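Local coordinates for protein catalase A (Saccharomyces cerevisiae, PDB 1A4E) that probably breaks down hydrogen peroxide made by peroxisomal oxidases into water and oxygen, using a bound heme in each subunit of a homotetramer, at residues 218-223 with 261-266. Numbering follows the deposited sequence.
Sequences HIKTDQ and TVYIQT
Two side-chain hydrogen bonds flank the antiparallel pairing of H218–K220 with T261–Y263. At one end T261 OG1, set anti to its own carbonyl carbon (chi1 -59°), donates to the syn lone pair of D222 OD1 (2.7 Å). At the other, H218 NE2 reaches Q265 OE1 (3.0 Å); the acceptor lies near the ring plane, but the donor stands above the amide, whose plane is turned 80° from the imidazole. Between them, K220 CG lies 3.7 Å from Y263 CD1, the lysine chain crossing the tyrosine at about a right angle. H218–Y263 and K220–T261 are hydrogen-bonded pairs, whereas I219 and V262 form a non-hydrogen-bonded pair and turn to the face opposite these four, I219 CG1 4.3 Å from V262 CG2. D222 OD2 forms a salt bridge with K298, so an alanine here would probably leave that lysine without this carboxylate and the T261 hydroxyl without this acceptor. Q265 NE2 donates to the carbonyls of W286 and F291, which probably holds the amide with OE1 turned to H218. Within the catalase β-barrel, strand 259-267 runs between strands 212-221 and 294-303, while I219 and V262 pack against W126 of strand 122-129, the I219 side chain about 11 Å from the heme.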
ATOM      1  N   HIS B 218       3.978  -9.789 -36.845  1.00 25.05           N
ATOM      2  CA  HIS B 218       3.160  -8.767 -37.484  1.00 25.35           C
ATOM      3  C   HIS B 218       1.700  -9.159 -37.333  1.00 27.34           C
ATOM      4  O   HIS B 218       1.302 -10.255 -37.713  1.00 29.41           O
ATOM      5  CB  HIS B 218       3.482  -8.652 -38.983  1.00 24.80           C
ATOM      6  CG  HIS B 218       4.891  -8.168 -39.286  1.00 22.48           C
ATOM      7  ND1 HIS B 218       5.256  -6.972 -39.730  1.00 24.95           N
ATOM      8  CD2 HIS B 218       6.026  -8.921 -39.113  1.00 20.68           C
ATOM      9  CE1 HIS B 218       6.560  -6.965 -39.832  1.00 23.77           C
ATOM     10  NE2 HIS B 218       7.012  -8.140 -39.457  1.00 23.91           N
ATOM     11  N   ILE B 219       0.886  -8.279 -36.755  1.00 27.10           N
ATOM     12  CA  ILE B 219      -0.533  -8.528 -36.562  1.00 27.73           C
ATOM     13  C   ILE B 219      -1.224  -7.490 -37.442  1.00 29.18           C
ATOM     14  O   ILE B 219      -1.389  -6.325 -37.089  1.00 30.72           O
ATOM     15  CB  ILE B 219      -0.874  -8.372 -35.047  1.00 24.75           C
ATOM     16  CG1 ILE B 219      -0.038  -9.327 -34.191  1.00 23.38           C
ATOM     17  CG2 ILE B 219      -2.342  -8.707 -34.840  1.00 23.76           C
ATOM     18  CD1 ILE B 219      -0.391  -9.345 -32.693  1.00 27.49           C
ATOM     19  N   LYS B 220      -1.604  -7.931 -38.638  1.00 28.14           N
ATOM     20  CA  LYS B 220      -2.170  -7.062 -39.656  1.00 28.62           C
ATOM     21  C   LYS B 220      -3.682  -6.953 -39.632  1.00 27.34           C
ATOM     22  O   LYS B 220      -4.376  -7.964 -39.704  1.00 27.53           O
ATOM     23  CB  LYS B 220      -1.742  -7.556 -41.035  1.00 30.50           C
ATOM     24  CG  LYS B 220      -0.246  -7.693 -41.275  1.00 33.15           C
ATOM     25  CD  LYS B 220       0.428  -6.345 -41.224  1.00 38.28           C
ATOM     26  CE  LYS B 220       1.552  -6.263 -42.236  1.00 44.26           C
ATOM     27  NZ  LYS B 220       1.056  -6.506 -43.582  1.00 44.89           N
ATOM     28  N   THR B 221      -4.233  -5.740 -39.577  1.00 24.35           N
ATOM     29  CA  THR B 221      -5.678  -5.571 -39.563  1.00 26.96           C
ATOM     30  C   THR B 221      -6.393  -5.974 -40.847  1.00 28.65           C
ATOM     31  O   THR B 221      -6.044  -5.566 -41.956  1.00 34.61           O
ATOM     32  CB  THR B 221      -6.005  -4.099 -39.200  1.00 26.07           C
ATOM     33  OG1 THR B 221      -7.415  -4.004 -39.319  1.00 29.21           O
ATOM     34  CG2 THR B 221      -5.326  -3.052 -40.067  1.00 25.93           C
ATOM     35  N   ASP B 222      -7.413  -6.814 -40.670  1.00 27.88           N
ATOM     36  CA  ASP B 222      -8.249  -7.233 -41.782  1.00 27.00           C
ATOM     37  C   ASP B 222      -9.255  -6.167 -42.177  1.00 26.56           C
ATOM     38  O   ASP B 222      -9.890  -6.279 -43.221  1.00 27.29           O
ATOM     39  CB  ASP B 222      -8.990  -8.513 -41.427  1.00 25.38           C
ATOM     40  CG  ASP B 222      -8.087  -9.695 -41.091  1.00 28.52           C
ATOM     41  OD1 ASP B 222      -6.915  -9.716 -41.462  1.00 28.82           O
ATOM     42  OD2 ASP B 222      -8.571 -10.606 -40.433  1.00 29.18           O
ATOM     43  N   GLN B 223      -9.402  -5.125 -41.353  1.00 25.28           N
ATOM     44  CA  GLN B 223     -10.273  -4.001 -41.652  1.00 26.66           C
ATOM     45  C   GLN B 223      -9.547  -2.963 -42.498  1.00 29.10           C
ATOM     46  O   GLN B 223     -10.177  -2.097 -43.101  1.00 32.47           O
ATOM     47  CB  GLN B 223     -10.751  -3.329 -40.365  1.00 26.92           C
ATOM     48  CG  GLN B 223     -11.691  -4.146 -39.478  1.00 26.87           C
ATOM     49  CD  GLN B 223     -11.071  -5.379 -38.840  1.00 26.22           C
ATOM     50  OE1 GLN B 223     -11.477  -6.512 -39.083  1.00 26.48           O
ATOM     51  NE2 GLN B 223     -10.049  -5.189 -38.015  1.00 25.25           N
ATOM     52  N   THR B 261      -4.795 -10.667 -39.009  1.00 26.29           N
ATOM     53  CA  THR B 261      -4.082 -11.863 -39.428  1.00 25.77           C
ATOM     54  C   THR B 261      -2.669 -11.744 -38.863  1.00 26.88           C
ATOM     55  O   THR B 261      -2.024 -10.706 -38.975  1.00 29.79           O
ATOM     56  CB  THR B 261      -4.045 -11.948 -40.960  1.00 24.75           C
ATOM     57  OG1 THR B 261      -5.391 -11.958 -41.402  1.00 24.29           O
ATOM     58  CG2 THR B 261      -3.378 -13.203 -41.468  1.00 27.75           C
ATOM     59  N   VAL B 262      -2.195 -12.809 -38.219  1.00 23.91           N
ATOM     60  CA  VAL B 262      -0.878 -12.856 -37.613  1.00 24.05           C
ATOM     61  C   VAL B 262       0.127 -13.502 -38.562  1.00 26.45           C
ATOM     62  O   VAL B 262      -0.097 -14.580 -39.107  1.00 28.30           O
ATOM     63  CB  VAL B 262      -0.971 -13.651 -36.284  1.00 22.57           C
ATOM     64  CG1 VAL B 262       0.374 -13.662 -35.577  1.00 20.26           C
ATOM     65  CG2 VAL B 262      -2.000 -13.012 -35.373  1.00 23.14           C
ATOM     66  N   TYR B 263       1.263 -12.840 -38.758  1.00 26.83           N
ATOM     67  CA  TYR B 263       2.349 -13.314 -39.604  1.00 28.84           C
ATOM     68  C   TYR B 263       3.648 -13.216 -38.829  1.00 29.51           C
ATOM     69  O   TYR B 263       3.719 -12.502 -37.831  1.00 30.59           O
ATOM     70  CB  TYR B 263       2.576 -12.469 -40.854  1.00 27.22           C
ATOM     71  CG  TYR B 263       1.404 -12.330 -41.802  1.00 28.08           C
ATOM     72  CD1 TYR B 263       0.494 -11.279 -41.635  1.00 26.98           C
ATOM     73  CD2 TYR B 263       1.248 -13.240 -42.847  1.00 29.11           C
ATOM     74  CE1 TYR B 263      -0.582 -11.146 -42.513  1.00 29.76           C
ATOM     75  CE2 TYR B 263       0.173 -13.113 -43.728  1.00 32.53           C
ATOM     76  CZ  TYR B 263      -0.736 -12.068 -43.547  1.00 31.10           C
ATOM     77  OH  TYR B 263      -1.810 -11.958 -44.400  1.00 32.12           O
ATOM     78  N   ILE B 264       4.684 -13.939 -39.269  1.00 29.24           N
ATOM     79  CA  ILE B 264       6.008 -13.810 -38.689  1.00 30.92           C
ATOM     80  C   ILE B 264       7.069 -13.730 -39.786  1.00 33.20           C
ATOM     81  O   ILE B 264       6.865 -14.155 -40.923  1.00 34.18           O
ATOM     82  CB  ILE B 264       6.389 -15.005 -37.756  1.00 30.49           C
ATOM     83  CG1 ILE B 264       6.312 -16.338 -38.495  1.00 28.55           C
ATOM     84  CG2 ILE B 264       5.483 -14.969 -36.527  1.00 29.67           C
ATOM     85  CD1 ILE B 264       6.875 -17.516 -37.681  1.00 27.80           C
ATOM     86  N   GLN B 265       8.209 -13.132 -39.430  1.00 32.58           N
ATOM     87  CA  GLN B 265       9.404 -13.119 -40.254  1.00 30.55           C
ATOM     88  C   GLN B 265      10.402 -13.940 -39.462  1.00 30.61           C
ATOM     89  O   GLN B 265      10.589 -13.716 -38.264  1.00 31.67           O
ATOM     90  CB  GLN B 265       9.994 -11.740 -40.416  1.00 28.63           C
ATOM     91  CG  GLN B 265       9.235 -10.809 -41.328  1.00 29.50           C
ATOM     92  CD  GLN B 265       9.854  -9.424 -41.289  1.00 31.23           C
ATOM     93  OE1 GLN B 265       9.849  -8.792 -40.238  1.00 32.06           O
ATOM     94  NE2 GLN B 265      10.417  -8.906 -42.386  1.00 27.64           N
ATOM     95  N   THR B 266      11.009 -14.945 -40.092  1.00 28.08           N
ATOM     96  CA  THR B 266      12.015 -15.737 -39.422  1.00 27.94           C
ATOM     97  C   THR B 266      13.383 -15.500 -40.034  1.00 27.64           C
ATOM     98  O   THR B 266      13.523 -14.989 -41.146  1.00 30.01           O
ATOM     99  CB  THR B 266      11.659 -17.226 -39.487  1.00 25.08           C
ATOM    100  OG1 THR B 266      11.456 -17.579 -40.844  1.00 31.08           O
ATOM    101  CG2 THR B 266      10.427 -17.525 -38.672  1.00 25.11           C
TER